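Local coordinates for protein oxidoreductase (Azotobacter vinelandii, PDB 7D5M) that binds NAD+ in a Rossmann-fold domain and, as a homolog of inositol dehydrogenase, probably oxidises a polyol or sugar-like substrate with it, at residues G139-Y144 with Y338-A343; S23-I28 with E331-L336; I12-V17 with A32-Q37; Y27-A32 with A87-T92. All blocks are in the same frame, centred on the assembly; numbering follows the deposited sequence.

In the fold
Contacts 3 and 4 lie wholly in the NAD-binding Rossmann domain, their centres about 7 Å apart; contacts 1 and 2, about 10 Å apart at their centres, tie that domain to helix 329-349 of the C-terminal part of the chain. Helix 26-34 serves contacts 2, 3 and 4, packing on the neighbouring parallel strands 12-16 and 87-91 and on helix 329-349, while contact 1 uses strand 138-140 at an outer position of the same sheet. Along the chain, contacts 3 and 4 close before contact 1 opens, and the segments of contacts 1 and 2 alternate. Contacts 1, 2 and 4 touch NAD, and in contact 2 Trp333 brings helix 329-349 into the cofactor pocket.

Contact 1 of 4, residues G139-Y144 with Y338-A343; sequences GVTYGY and YRFAMA. With NAD (nicotinamide-adenine-dinucleotide), chain B.
Phe340 reaches from helix 329-349 to the end of strand 138-140 and lays one face of its ring against Gly139. The CA of Gly139 stands 3.9 Å from the centroid of the Phe340 ring and 28° off its normal, a CH-pi contact whose closest pair is Gly139 CA to Phe340 CE1 at 3.5 Å. With no side chain at Gly139, the ring can settle directly on the backbone. The rim of the same ring meets the chain further on: Val140 O lies near the ring plane, 3.9 Å from Phe340 CZ, and Thr141 CG2 also approaches the edge. The CG of Phe340 sits opposite its carbonyl carbon (chi1 -63°), which carries the ring toward the strand. At Thr141 the methyl is turned to Phe340, while OG1 is hydrogen-bonded to Glu114. The carbonyl O of Thr141 lies 2.8 Å from O7N of the nicotinamide carboxamide. The packing thus joins a C-terminal helix to the last strand of the Rossmann sheet, beside the nicotinamide end of the NAD pocket.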
# COMPACT_ATOMS: atom_id res chain seq x y z
N GLY A 139 21.84 -27.79 10.54
CA GLY A 139 21.00 -26.62 10.21
C GLY A 139 20.12 -26.95 9.02
O GLY A 139 20.55 -27.76 8.17
N VAL A 140 18.93 -26.35 8.95
CA VAL A 140 18.04 -26.47 7.77
C VAL A 140 17.70 -25.05 7.31
O VAL A 140 17.37 -24.21 8.17
CB VAL A 140 16.80 -27.33 8.07
CG1 VAL A 140 15.88 -27.44 6.88
CG2 VAL A 140 17.21 -28.71 8.55
N THR A 141 17.80 -24.77 6.01
CA THR A 141 17.76 -23.37 5.50
C THR A 141 16.30 -22.93 5.31
O THR A 141 15.92 -22.54 4.18
CB THR A 141 18.68 -23.18 4.29
OG1 THR A 141 18.66 -24.35 3.49
CG2 THR A 141 20.12 -22.95 4.70
N TYR A 142 15.54 -22.89 6.40
CA TYR A 142 14.27 -22.12 6.50
C TYR A 142 14.66 -20.64 6.66
O TYR A 142 14.54 -20.08 7.76
CB TYR A 142 13.42 -22.64 7.65
CG TYR A 142 12.78 -23.98 7.40
CD1 TYR A 142 11.85 -24.16 6.38
CD2 TYR A 142 13.06 -25.07 8.21
CE1 TYR A 142 11.24 -25.39 6.16
CE2 TYR A 142 12.46 -26.29 8.02
CZ TYR A 142 11.54 -26.46 7.00
OH TYR A 142 10.92 -27.66 6.78
N GLY A 143 15.17 -20.06 5.58
CA GLY A 143 15.94 -18.81 5.58
C GLY A 143 15.11 -17.64 6.05
O GLY A 143 15.68 -16.73 6.66
N TYR A 144 13.80 -17.65 5.79
CA TYR A 144 12.92 -16.50 6.12
C TYR A 144 12.88 -16.30 7.63
O TYR A 144 12.61 -15.19 8.09
CB TYR A 144 11.52 -16.71 5.53
CG TYR A 144 11.56 -16.90 4.04
CD1 TYR A 144 11.74 -15.82 3.19
CD2 TYR A 144 11.53 -18.17 3.48
CE1 TYR A 144 11.82 -15.99 1.82
CE2 TYR A 144 11.62 -18.36 2.11
CZ TYR A 144 11.77 -17.26 1.28
OH TYR A 144 11.86 -17.42 -0.07
N TYR A 338 25.41 -17.52 10.88
CA TYR A 338 26.34 -17.23 12.00
C TYR A 338 25.91 -18.07 13.21
O TYR A 338 26.79 -18.52 13.95
CB TYR A 338 26.50 -15.74 12.33
CG TYR A 338 25.50 -15.18 13.31
CD1 TYR A 338 25.55 -15.52 14.66
CD2 TYR A 338 24.52 -14.29 12.90
CE1 TYR A 338 24.62 -15.02 15.56
CE2 TYR A 338 23.59 -13.78 13.79
CZ TYR A 338 23.64 -14.14 15.13
OH TYR A 338 22.73 -13.64 16.02
N ARG A 339 24.60 -18.32 13.38
CA ARG A 339 24.11 -19.17 14.49
C ARG A 339 24.55 -20.61 14.25
O ARG A 339 24.96 -21.30 15.22
CB ARG A 339 22.59 -19.05 14.64
CG ARG A 339 22.14 -17.70 15.18
CD ARG A 339 20.63 -17.68 15.25
NE ARG A 339 20.09 -16.57 16.01
CZ ARG A 339 20.03 -15.31 15.60
NH1 ARG A 339 20.53 -14.98 14.42
NH2 ARG A 339 19.48 -14.39 16.37
N PHE A 340 24.46 -21.09 13.00
CA PHE A 340 24.97 -22.43 12.63
C PHE A 340 26.45 -22.54 13.06
O PHE A 340 26.80 -23.54 13.71
CB PHE A 340 24.82 -22.74 11.14
CG PHE A 340 23.41 -22.79 10.61
CD1 PHE A 340 22.35 -23.14 11.43
CD2 PHE A 340 23.16 -22.52 9.28
CE1 PHE A 340 21.06 -23.19 10.93
CE2 PHE A 340 21.87 -22.59 8.78
CZ PHE A 340 20.82 -22.93 9.60
N ALA A 341 27.28 -21.55 12.70
CA ALA A 341 28.72 -21.54 13.01
C ALA A 341 28.92 -21.55 14.54
O ALA A 341 29.73 -22.33 15.04
CB ALA A 341 29.40 -20.36 12.36
N MET A 342 28.20 -20.70 15.27
CA MET A 342 28.33 -20.67 16.75
C MET A 342 27.96 -22.03 17.35
O MET A 342 28.65 -22.47 18.30
CB MET A 342 27.46 -19.57 17.37
CG MET A 342 27.97 -18.19 17.05
SD MET A 342 26.94 -16.89 17.76
CE MET A 342 27.50 -16.92 19.46
N ALA A 343 26.91 -22.68 16.84
CA ALA A 343 26.42 -23.98 17.37
C ALA A 343 27.47 -25.07 17.10
O ALA A 343 27.74 -25.89 18.01
CB ALA A 343 25.08 -24.32 16.74
PA NAD B . 19.27 -26.36 -9.04
O1A NAD B . 18.84 -27.47 -9.95
O2A NAD B . 19.13 -24.93 -9.46
O5B NAD B . 20.79 -26.62 -8.59
C5B NAD B . 21.31 -27.97 -8.36
C4B NAD B . 22.82 -27.86 -8.26
O4B NAD B . 23.37 -29.07 -7.67
C3B NAD B . 23.55 -27.70 -9.60
O3B NAD B . 24.71 -26.90 -9.42
C2B NAD B . 23.90 -29.16 -9.94
O2B NAD B . 24.96 -29.31 -10.85
C1B NAD B . 24.30 -29.64 -8.55
N9A NAD B . 24.25 -31.09 -8.37
C8A NAD B . 23.22 -31.92 -8.72
N7A NAD B . 23.42 -33.16 -8.36
C5A NAD B . 24.64 -33.15 -7.71
C6A NAD B . 25.39 -34.17 -7.09
N6A NAD B . 24.98 -35.44 -7.00
N1A NAD B . 26.57 -33.81 -6.52
C2A NAD B . 26.97 -32.54 -6.62
N3A NAD B . 26.34 -31.49 -7.17
C4A NAD B . 25.17 -31.87 -7.71
O3 NAD B . 18.49 -26.49 -7.63
PN NAD B . 18.13 -25.35 -6.54
O1N NAD B . 16.87 -24.64 -6.94
O2N NAD B . 19.37 -24.53 -6.28
O5D NAD B . 17.78 -26.23 -5.25
C5D NAD B . 18.73 -27.10 -4.64
C4D NAD B . 18.18 -27.44 -3.28
O4D NAD B . 17.95 -26.21 -2.55
C3D NAD B . 16.83 -28.17 -3.31
O3D NAD B . 16.77 -29.10 -2.25
C2D NAD B . 15.82 -27.03 -3.13
O2D NAD B . 14.59 -27.45 -2.56
C1D NAD B . 16.59 -26.13 -2.16
N1N NAD B . 16.18 -24.69 -2.18
C2N NAD B . 15.87 -24.07 -0.99
C3N NAD B . 15.43 -22.74 -0.97
C7N NAD B . 15.26 -22.08 0.38
O7N NAD B . 15.75 -22.63 1.37
N7N NAD B . 14.62 -20.92 0.42
C4N NAD B . 15.19 -22.10 -2.19
C5N NAD B . 15.50 -22.75 -3.38
C6N NAD B . 16.12 -23.97 -3.34

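Contact 2 of 4, residues S23-I28 with E331-L336; sequences SQIGYI and EAWSNL. With NAD (nicotinamide-adenine-dinucleotide), chain B.
The indole of Trp333 receives Ile28 over one face and has C7N of the NAD carboxamide at its edge, in the plane of the ring. Ile28 CD1 stands 3.5 Å from the centroid of the five-membered ring of Trp333, only 9° off the normal, so the methyl meets the pyrrole part almost squarely in a CH-pi contact. CG2 of Ile28 spreads over the benzo part, 3.8 Å from Trp333 CZ3, and the two side chains cross at about a right angle. The CG1 branch of Ile28 is anti to the backbone N (chi1 -172°) and chi2 is also extended, at 161°, which carries CD1 out to the pyrrole. Ile25 approaches obliquely, its CG1 3.9 Å from Trp333 CH2, and Ile25 CD1 lies 3.5 Å from C4N of the nicotinamide ring. Ile25 thus packs against both the indole and the cofactor. Residues 23-28 lead into the first helix of the Rossmann fold, whose start faces the dinucleotide pyrophosphate. There the backbone N of Gln24 donates to O2A of NAD at 3.1 Å, and the N of Ile25 donates to O2N, one bond to each phosphate. Ser23 OG accepts a weak capping bond from Gly26 N. At its benzo rim Trp333 meets His29 edge-to-face, and its side chain also touches Glu114.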
# COMPACT_ATOMS: atom_id res chain seq x y z
N SER A 23 23.26 -23.02 -10.50
CA SER A 23 22.25 -23.31 -9.45
C SER A 23 21.47 -22.04 -9.07
O SER A 23 22.01 -20.93 -9.18
CB SER A 23 22.86 -23.94 -8.23
OG SER A 23 23.67 -23.00 -7.53
N GLN A 24 20.24 -22.21 -8.58
CA GLN A 24 19.42 -21.09 -8.05
C GLN A 24 19.95 -20.67 -6.67
O GLN A 24 20.00 -19.45 -6.39
CB GLN A 24 17.96 -21.49 -7.93
CG GLN A 24 17.28 -21.82 -9.25
CD GLN A 24 15.79 -21.93 -9.07
OE1 GLN A 24 15.29 -22.67 -8.22
NE2 GLN A 24 15.05 -21.16 -9.85
N ILE A 25 20.27 -21.63 -5.81
CA ILE A 25 20.40 -21.35 -4.35
C ILE A 25 21.87 -21.37 -3.90
O ILE A 25 22.11 -20.95 -2.75
CB ILE A 25 19.51 -22.30 -3.51
CG1 ILE A 25 18.97 -21.61 -2.26
CG2 ILE A 25 20.23 -23.60 -3.18
CD1 ILE A 25 18.17 -20.35 -2.53
N GLY A 26 22.80 -21.85 -4.73
CA GLY A 26 24.21 -21.97 -4.32
C GLY A 26 24.76 -20.66 -3.79
O GLY A 26 25.43 -20.65 -2.73
N TYR A 27 24.46 -19.55 -4.46
CA TYR A 27 25.09 -18.25 -4.12
C TYR A 27 24.67 -17.77 -2.72
O TYR A 27 25.53 -17.32 -1.95
CB TYR A 27 24.79 -17.17 -5.16
CG TYR A 27 25.40 -15.86 -4.75
CD1 TYR A 27 26.77 -15.72 -4.70
CD2 TYR A 27 24.61 -14.82 -4.28
CE1 TYR A 27 27.36 -14.55 -4.26
CE2 TYR A 27 25.18 -13.64 -3.85
CZ TYR A 27 26.56 -13.50 -3.84
OH TYR A 27 27.13 -12.34 -3.40
N ILE A 28 23.38 -17.82 -2.39
CA ILE A 28 22.93 -17.27 -1.08
C ILE A 28 23.54 -18.10 0.06
O ILE A 28 23.91 -17.50 1.08
CB ILE A 28 21.40 -17.13 -0.98
CG1 ILE A 28 21.03 -16.38 0.31
CG2 ILE A 28 20.68 -18.47 -1.07
CD1 ILE A 28 19.65 -15.79 0.29
N GLU A 331 20.37 -10.98 4.58
CA GLU A 331 20.59 -10.73 6.03
C GLU A 331 19.94 -11.88 6.82
O GLU A 331 20.58 -12.40 7.74
CB GLU A 331 20.03 -9.38 6.45
CG GLU A 331 20.97 -8.24 6.09
CD GLU A 331 21.19 -8.04 4.60
OE1 GLU A 331 22.34 -8.27 4.13
OE2 GLU A 331 20.22 -7.67 3.91
N ALA A 332 18.71 -12.24 6.48
CA ALA A 332 17.99 -13.36 7.13
C ALA A 332 18.87 -14.62 7.06
O ALA A 332 19.08 -15.29 8.09
CB ALA A 332 16.65 -13.58 6.46
N TRP A 333 19.39 -14.94 5.88
CA TRP A 333 20.24 -16.15 5.72
C TRP A 333 21.54 -16.01 6.51
O TRP A 333 22.00 -17.03 7.07
CB TRP A 333 20.53 -16.44 4.26
CG TRP A 333 19.44 -17.19 3.57
CD1 TRP A 333 18.14 -16.81 3.36
CD2 TRP A 333 19.59 -18.47 2.94
NE1 TRP A 333 17.48 -17.78 2.66
CE2 TRP A 333 18.34 -18.80 2.39
CE3 TRP A 333 20.66 -19.36 2.82
CZ2 TRP A 333 18.14 -20.01 1.71
CZ3 TRP A 333 20.46 -20.54 2.14
CH2 TRP A 333 19.20 -20.86 1.61
N SER A 334 22.13 -14.82 6.52
CA SER A 334 23.37 -14.52 7.30
C SER A 334 23.10 -14.72 8.79
O SER A 334 24.00 -15.23 9.49
CB SER A 334 23.90 -13.15 7.01
OG SER A 334 24.20 -13.01 5.63
N ASN A 335 21.92 -14.34 9.26
CA ASN A 335 21.50 -14.48 10.68
C ASN A 335 21.41 -15.97 11.05
O ASN A 335 21.79 -16.32 12.17
CB ASN A 335 20.21 -13.71 10.95
CG ASN A 335 20.42 -12.23 10.79
OD1 ASN A 335 21.55 -11.75 10.94
ND2 ASN A 335 19.36 -11.49 10.48
N LEU A 336 20.95 -16.84 10.14
CA LEU A 336 20.94 -18.29 10.42
C LEU A 336 22.38 -18.82 10.41
O LEU A 336 22.73 -19.58 11.32
CB LEU A 336 20.12 -19.05 9.37
CG LEU A 336 18.63 -18.75 9.33
CD1 LEU A 336 17.93 -19.90 8.62
CD2 LEU A 336 18.03 -18.50 10.70
PA NAD B . 19.27 -26.36 -9.04
O1A NAD B . 18.84 -27.47 -9.95
O2A NAD B . 19.13 -24.93 -9.46
O5B NAD B . 20.79 -26.62 -8.59
C5B NAD B . 21.31 -27.97 -8.36
C4B NAD B . 22.82 -27.86 -8.26
O4B NAD B . 23.37 -29.07 -7.67
C3B NAD B . 23.55 -27.70 -9.60
O3B NAD B . 24.71 -26.90 -9.42
C2B NAD B . 23.90 -29.16 -9.94
O2B NAD B . 24.96 -29.31 -10.85
C1B NAD B . 24.30 -29.64 -8.55
N9A NAD B . 24.25 -31.09 -8.37
C8A NAD B . 23.22 -31.92 -8.72
N7A NAD B . 23.42 -33.16 -8.36
C5A NAD B . 24.64 -33.15 -7.71
C6A NAD B . 25.39 -34.17 -7.09
N6A NAD B . 24.98 -35.44 -7.00
N1A NAD B . 26.57 -33.81 -6.52
C2A NAD B . 26.97 -32.54 -6.62
N3A NAD B . 26.34 -31.49 -7.17
C4A NAD B . 25.17 -31.87 -7.71
O3 NAD B . 18.49 -26.49 -7.63
PN NAD B . 18.13 -25.35 -6.54
O1N NAD B . 16.87 -24.64 -6.94
O2N NAD B . 19.37 -24.53 -6.28
O5D NAD B . 17.78 -26.23 -5.25
C5D NAD B . 18.73 -27.10 -4.64
C4D NAD B . 18.18 -27.44 -3.28
O4D NAD B . 17.95 -26.21 -2.55
C3D NAD B . 16.83 -28.17 -3.31
O3D NAD B . 16.77 -29.10 -2.25
C2D NAD B . 15.82 -27.03 -3.13
O2D NAD B . 14.59 -27.45 -2.56
C1D NAD B . 16.59 -26.13 -2.16
N1N NAD B . 16.18 -24.69 -2.18
C2N NAD B . 15.87 -24.07 -0.99
C3N NAD B . 15.43 -22.74 -0.97
C7N NAD B . 15.26 -22.08 0.38
O7N NAD B . 15.75 -22.63 1.37
N7N NAD B . 14.62 -20.92 0.42
C4N NAD B . 15.19 -22.10 -2.19
C5N NAD B . 15.50 -22.75 -3.38
C6N NAD B . 16.12 -23.97 -3.34

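Contact 3 of 4, residues I12-V17 with A32-Q37; sequences IRWAMV and AALRDQ
Ala33 sets its methyl on one face of the Trp14 indole, with CB 3.7 Å from the centroid of the six-membered ring and 21° off the normal. This CH-pi contact is displaced toward the rim, and its closest approach is 3.4 Å, from Ala33 CB to Trp14 CH2. Trp14 extends away from its strand with CG anti to the backbone N (chi1 -178°), and chi2 of 63° turns the broad side of the indole to the helix. Strand 12-16 and helix 26-34 are the first two elements of the beta-alpha-beta unit that strand 39-45 completes, at the start of the Rossmann fold. In Leu34, the next residue along the chain, the CD1 branch continues the side chain away from the indole, leaving the CD2 branch turned to Trp14 CZ3, 4.2 Å away. Leu34 lies nearly perpendicular to the indole there, a looser approach than that of Ala33. The polar end of the indole is held separately, NE1 of Trp14 being hydrogen-bonded to Ser89 OG on strand 87-91.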
# COMPACT_ATOMS: atom_id res chain seq x y z
N ILE A 12 34.68 -21.72 10.49
CA ILE A 12 34.47 -23.19 10.30
C ILE A 12 35.01 -23.55 8.91
O ILE A 12 34.62 -22.91 7.91
CB ILE A 12 32.98 -23.56 10.44
CG1 ILE A 12 32.35 -23.14 11.78
CG2 ILE A 12 32.77 -25.05 10.16
CD1 ILE A 12 32.92 -23.80 13.00
N ARG A 13 35.86 -24.57 8.83
CA ARG A 13 36.36 -25.06 7.52
C ARG A 13 35.20 -25.77 6.82
O ARG A 13 34.59 -26.69 7.42
CB ARG A 13 37.60 -25.94 7.73
CG ARG A 13 38.77 -25.19 8.35
CD ARG A 13 40.03 -26.04 8.43
NE ARG A 13 39.84 -27.30 9.14
CZ ARG A 13 40.00 -27.50 10.45
NH1 ARG A 13 40.33 -26.51 11.26
NH2 ARG A 13 39.79 -28.70 10.95
N TRP A 14 34.88 -25.34 5.60
CA TRP A 14 33.55 -25.58 4.99
C TRP A 14 33.64 -26.02 3.53
O TRP A 14 34.52 -25.55 2.78
CB TRP A 14 32.71 -24.31 5.18
CG TRP A 14 31.30 -24.35 4.69
CD1 TRP A 14 30.27 -25.14 5.12
CD2 TRP A 14 30.73 -23.43 3.74
NE1 TRP A 14 29.12 -24.81 4.46
CE2 TRP A 14 29.37 -23.76 3.61
CE3 TRP A 14 31.26 -22.39 2.96
CZ2 TRP A 14 28.53 -23.08 2.72
CZ3 TRP A 14 30.43 -21.72 2.10
CH2 TRP A 14 29.08 -22.05 1.99
N ALA A 15 32.69 -26.87 3.13
CA ALA A 15 32.48 -27.32 1.75
C ALA A 15 31.00 -27.18 1.39
O ALA A 15 30.12 -27.17 2.30
CB ALA A 15 32.92 -28.75 1.60
N MET A 16 30.73 -27.12 0.09
CA MET A 16 29.38 -27.29 -0.46
C MET A 16 29.35 -28.56 -1.30
O MET A 16 30.38 -28.91 -1.92
CB MET A 16 28.97 -26.09 -1.31
CG MET A 16 28.68 -24.88 -0.46
SD MET A 16 27.78 -23.64 -1.42
CE MET A 16 26.16 -24.39 -1.49
N VAL A 17 28.21 -29.25 -1.27
CA VAL A 17 27.84 -30.26 -2.29
C VAL A 17 26.65 -29.68 -3.05
O VAL A 17 25.64 -29.35 -2.40
CB VAL A 17 27.52 -31.63 -1.67
CG1 VAL A 17 27.27 -32.68 -2.75
CG2 VAL A 17 28.61 -32.09 -0.73
N ALA A 32 25.87 -15.90 2.72
CA ALA A 32 25.53 -15.94 4.16
C ALA A 32 26.65 -16.60 4.96
O ALA A 32 26.96 -16.11 6.06
CB ALA A 32 24.22 -16.67 4.34
N ALA A 33 27.22 -17.70 4.46
CA ALA A 33 28.22 -18.51 5.20
C ALA A 33 29.55 -17.75 5.33
O ALA A 33 30.17 -17.78 6.42
CB ALA A 33 28.40 -19.83 4.51
N LEU A 34 29.97 -17.04 4.28
CA LEU A 34 31.31 -16.40 4.24
C LEU A 34 31.27 -15.07 4.99
O LEU A 34 32.34 -14.57 5.39
CB LEU A 34 31.73 -16.23 2.78
CG LEU A 34 31.87 -17.54 2.00
CD1 LEU A 34 32.18 -17.24 0.55
CD2 LEU A 34 32.94 -18.43 2.60
N ARG A 35 30.08 -14.54 5.22
CA ARG A 35 29.90 -13.22 5.87
C ARG A 35 30.40 -13.28 7.31
O ARG A 35 30.18 -14.30 8.00
CB ARG A 35 28.43 -12.81 5.81
CG ARG A 35 28.22 -11.32 6.03
CD ARG A 35 26.75 -11.04 5.89
NE ARG A 35 26.46 -9.62 5.77
CZ ARG A 35 25.27 -9.13 5.46
NH1 ARG A 35 24.24 -9.95 5.32
NH2 ARG A 35 25.09 -7.83 5.37
N ASP A 36 31.09 -12.21 7.75
CA ASP A 36 31.41 -11.99 9.18
C ASP A 36 32.28 -13.12 9.73
O ASP A 36 32.15 -13.43 10.93
CB ASP A 36 30.15 -11.85 10.04
CG ASP A 36 29.17 -10.81 9.52
OD1 ASP A 36 29.64 -9.83 8.90
OD2 ASP A 36 27.95 -10.99 9.74
N GLN A 37 33.11 -13.73 8.90
CA GLN A 37 34.14 -14.70 9.35
C GLN A 37 33.47 -15.95 9.94
O GLN A 37 34.08 -16.55 10.85
CB GLN A 37 35.06 -14.05 10.40
CG GLN A 37 35.57 -12.66 10.03
CD GLN A 37 36.46 -12.07 11.11
OE1 GLN A 37 37.61 -12.46 11.25
NE2 GLN A 37 35.91 -11.15 11.89

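Contact 4 of 4, residues Y27-A32 with A87-T92; sequences YIHRSA and AVSVAT. With NAD (nicotinamide-adenine-dinucleotide), chain B.
His29 of helix 26-34 points at strand 87-91 and bridges Ser89 and Ala91, a helix-on-sheet contact within the parallel alpha/beta Rossmann fold. The fit between the two segments is loose. Ser89 CB comes to 4.2 Å from His29 ND1, Ala91 CB to 4.3 Å from His29 NE2, and both approach the imidazole obliquely. Even so, all three residues are buried. A chi1 of -80° directs the His29 ring toward the strand, and chi2 of -89° turns ND1 toward Ser89 and NE2 toward Ala91. What fixes the imidazole tightly comes from beyond the two segments: NE2 is hydrogen-bonded to Glu114 and ND1 to the hydroxyl of Tyr337, which also bonds Ser89 OG. Both nitrogens are thereby satisfied, and the rotation of the ring is pinned from its two ends. Closer packing appears where the strand runs out into the cofactor site. The carbonyl O of Ala91 lies 3.4 Å from C5D of NAD, and Thr92 O is hydrogen-bonded to His97, a residue of the NAD site. The methyl CG2 of Thr92 rests 3.7 Å from C4A of the adenine, and Thr92 O stands 3.1 Å from C4D of the nicotinamide ribose.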
# COMPACT_ATOMS: atom_id res chain seq x y z
N TYR A 27 24.46 -19.55 -4.46
CA TYR A 27 25.09 -18.25 -4.12
C TYR A 27 24.67 -17.77 -2.72
O TYR A 27 25.53 -17.32 -1.95
CB TYR A 27 24.79 -17.17 -5.16
CG TYR A 27 25.40 -15.86 -4.75
CD1 TYR A 27 26.77 -15.72 -4.70
CD2 TYR A 27 24.61 -14.82 -4.28
CE1 TYR A 27 27.36 -14.55 -4.26
CE2 TYR A 27 25.18 -13.64 -3.85
CZ TYR A 27 26.56 -13.50 -3.84
OH TYR A 27 27.13 -12.34 -3.40
N ILE A 28 23.38 -17.82 -2.39
CA ILE A 28 22.93 -17.27 -1.08
C ILE A 28 23.54 -18.10 0.06
O ILE A 28 23.91 -17.50 1.08
CB ILE A 28 21.40 -17.13 -0.98
CG1 ILE A 28 21.03 -16.38 0.31
CG2 ILE A 28 20.68 -18.47 -1.07
CD1 ILE A 28 19.65 -15.79 0.29
N HIS A 29 23.75 -19.40 -0.12
CA HIS A 29 24.49 -20.21 0.88
C HIS A 29 25.86 -19.57 1.14
O HIS A 29 26.21 -19.38 2.33
CB HIS A 29 24.66 -21.66 0.43
CG HIS A 29 23.45 -22.49 0.68
ND1 HIS A 29 23.25 -23.15 1.87
CD2 HIS A 29 22.36 -22.74 -0.08
CE1 HIS A 29 22.10 -23.80 1.82
NE2 HIS A 29 21.54 -23.56 0.63
N ARG A 30 26.63 -19.32 0.09
CA ARG A 30 28.01 -18.78 0.22
C ARG A 30 27.95 -17.35 0.75
O ARG A 30 28.78 -17.00 1.59
CB ARG A 30 28.74 -18.86 -1.12
CG ARG A 30 29.04 -20.28 -1.55
CD ARG A 30 29.89 -20.33 -2.81
NE ARG A 30 29.22 -19.76 -3.98
CZ ARG A 30 28.39 -20.43 -4.77
NH1 ARG A 30 28.10 -21.70 -4.52
NH2 ARG A 30 27.83 -19.83 -5.81
N SER A 31 27.06 -16.52 0.22
CA SER A 31 26.94 -15.11 0.66
C SER A 31 26.76 -15.07 2.18
O SER A 31 27.47 -14.30 2.85
CB SER A 31 25.82 -14.42 -0.08
OG SER A 31 25.91 -13.01 0.10
N ALA A 32 25.87 -15.90 2.72
CA ALA A 32 25.53 -15.94 4.16
C ALA A 32 26.65 -16.60 4.96
O ALA A 32 26.96 -16.11 6.06
CB ALA A 32 24.22 -16.67 4.34
N ALA A 87 32.53 -28.94 8.30
CA ALA A 87 31.10 -28.80 8.00
C ALA A 87 30.87 -28.73 6.49
O ALA A 87 31.80 -28.37 5.73
CB ALA A 87 30.55 -27.60 8.73
N VAL A 88 29.67 -29.11 6.08
CA VAL A 88 29.28 -29.16 4.65
C VAL A 88 27.84 -28.67 4.51
O VAL A 88 26.99 -29.07 5.33
CB VAL A 88 29.50 -30.57 4.06
CG1 VAL A 88 28.70 -31.63 4.79
CG2 VAL A 88 29.22 -30.60 2.57
N SER A 89 27.60 -27.81 3.53
CA SER A 89 26.24 -27.41 3.12
C SER A 89 25.79 -28.24 1.92
O SER A 89 26.55 -28.32 0.92
CB SER A 89 26.16 -25.94 2.86
OG SER A 89 26.29 -25.26 4.09
N VAL A 90 24.58 -28.80 2.00
CA VAL A 90 24.02 -29.70 0.96
C VAL A 90 22.96 -28.92 0.17
O VAL A 90 21.90 -28.61 0.72
CB VAL A 90 23.45 -30.98 1.60
CG1 VAL A 90 22.86 -31.91 0.56
CG2 VAL A 90 24.48 -31.70 2.45
N ALA A 91 23.27 -28.58 -1.08
CA ALA A 91 22.40 -27.75 -1.94
C ALA A 91 22.17 -28.48 -3.25
O ALA A 91 22.06 -27.82 -4.30
CB ALA A 91 23.03 -26.40 -2.16
N THR A 92 22.09 -29.81 -3.19
CA THR A 92 21.78 -30.67 -4.35
C THR A 92 20.27 -30.74 -4.49
O THR A 92 19.53 -30.24 -3.65
CB THR A 92 22.40 -32.06 -4.17
OG1 THR A 92 21.93 -32.56 -2.92
CG2 THR A 92 23.91 -32.04 -4.21
PA NAD B . 19.27 -26.36 -9.04
O1A NAD B . 18.84 -27.47 -9.95
O2A NAD B . 19.13 -24.93 -9.46
O5B NAD B . 20.79 -26.62 -8.59
C5B NAD B . 21.31 -27.97 -8.36
C4B NAD B . 22.82 -27.86 -8.26
O4B NAD B . 23.37 -29.07 -7.67
C3B NAD B . 23.55 -27.70 -9.60
O3B NAD B . 24.71 -26.90 -9.42
C2B NAD B . 23.90 -29.16 -9.94
O2B NAD B . 24.96 -29.31 -10.85
C1B NAD B . 24.30 -29.64 -8.55
N9A NAD B . 24.25 -31.09 -8.37
C8A NAD B . 23.22 -31.92 -8.72
N7A NAD B . 23.42 -33.16 -8.36
C5A NAD B . 24.64 -33.15 -7.71
C6A NAD B . 25.39 -34.17 -7.09
N6A NAD B . 24.98 -35.44 -7.00
N1A NAD B . 26.57 -33.81 -6.52
C2A NAD B . 26.97 -32.54 -6.62
N3A NAD B . 26.34 -31.49 -7.17
C4A NAD B . 25.17 -31.87 -7.71
O3 NAD B . 18.49 -26.49 -7.63
PN NAD B . 18.13 -25.35 -6.54
O1N NAD B . 16.87 -24.64 -6.94
O2N NAD B . 19.37 -24.53 -6.28
O5D NAD B . 17.78 -26.23 -5.25
C5D NAD B . 18.73 -27.10 -4.64
C4D NAD B . 18.18 -27.44 -3.28
O4D NAD B . 17.95 -26.21 -2.55
C3D NAD B . 16.83 -28.17 -3.31
O3D NAD B . 16.77 -29.10 -2.25
C2D NAD B . 15.82 -27.03 -3.13
O2D NAD B . 14.59 -27.45 -2.56
C1D NAD B . 16.59 -26.13 -2.16
N1N NAD B . 16.18 -24.69 -2.18
C2N NAD B . 15.87 -24.07 -0.99
C3N NAD B . 15.43 -22.74 -0.97
C7N NAD B . 15.26 -22.08 0.38
O7N NAD B . 15.75 -22.63 1.37
N7N NAD B . 14.62 -20.92 0.42
C4N NAD B . 15.19 -22.10 -2.19
C5N NAD B . 15.50 -22.75 -3.38
C6N NAD B . 16.12 -23.97 -3.34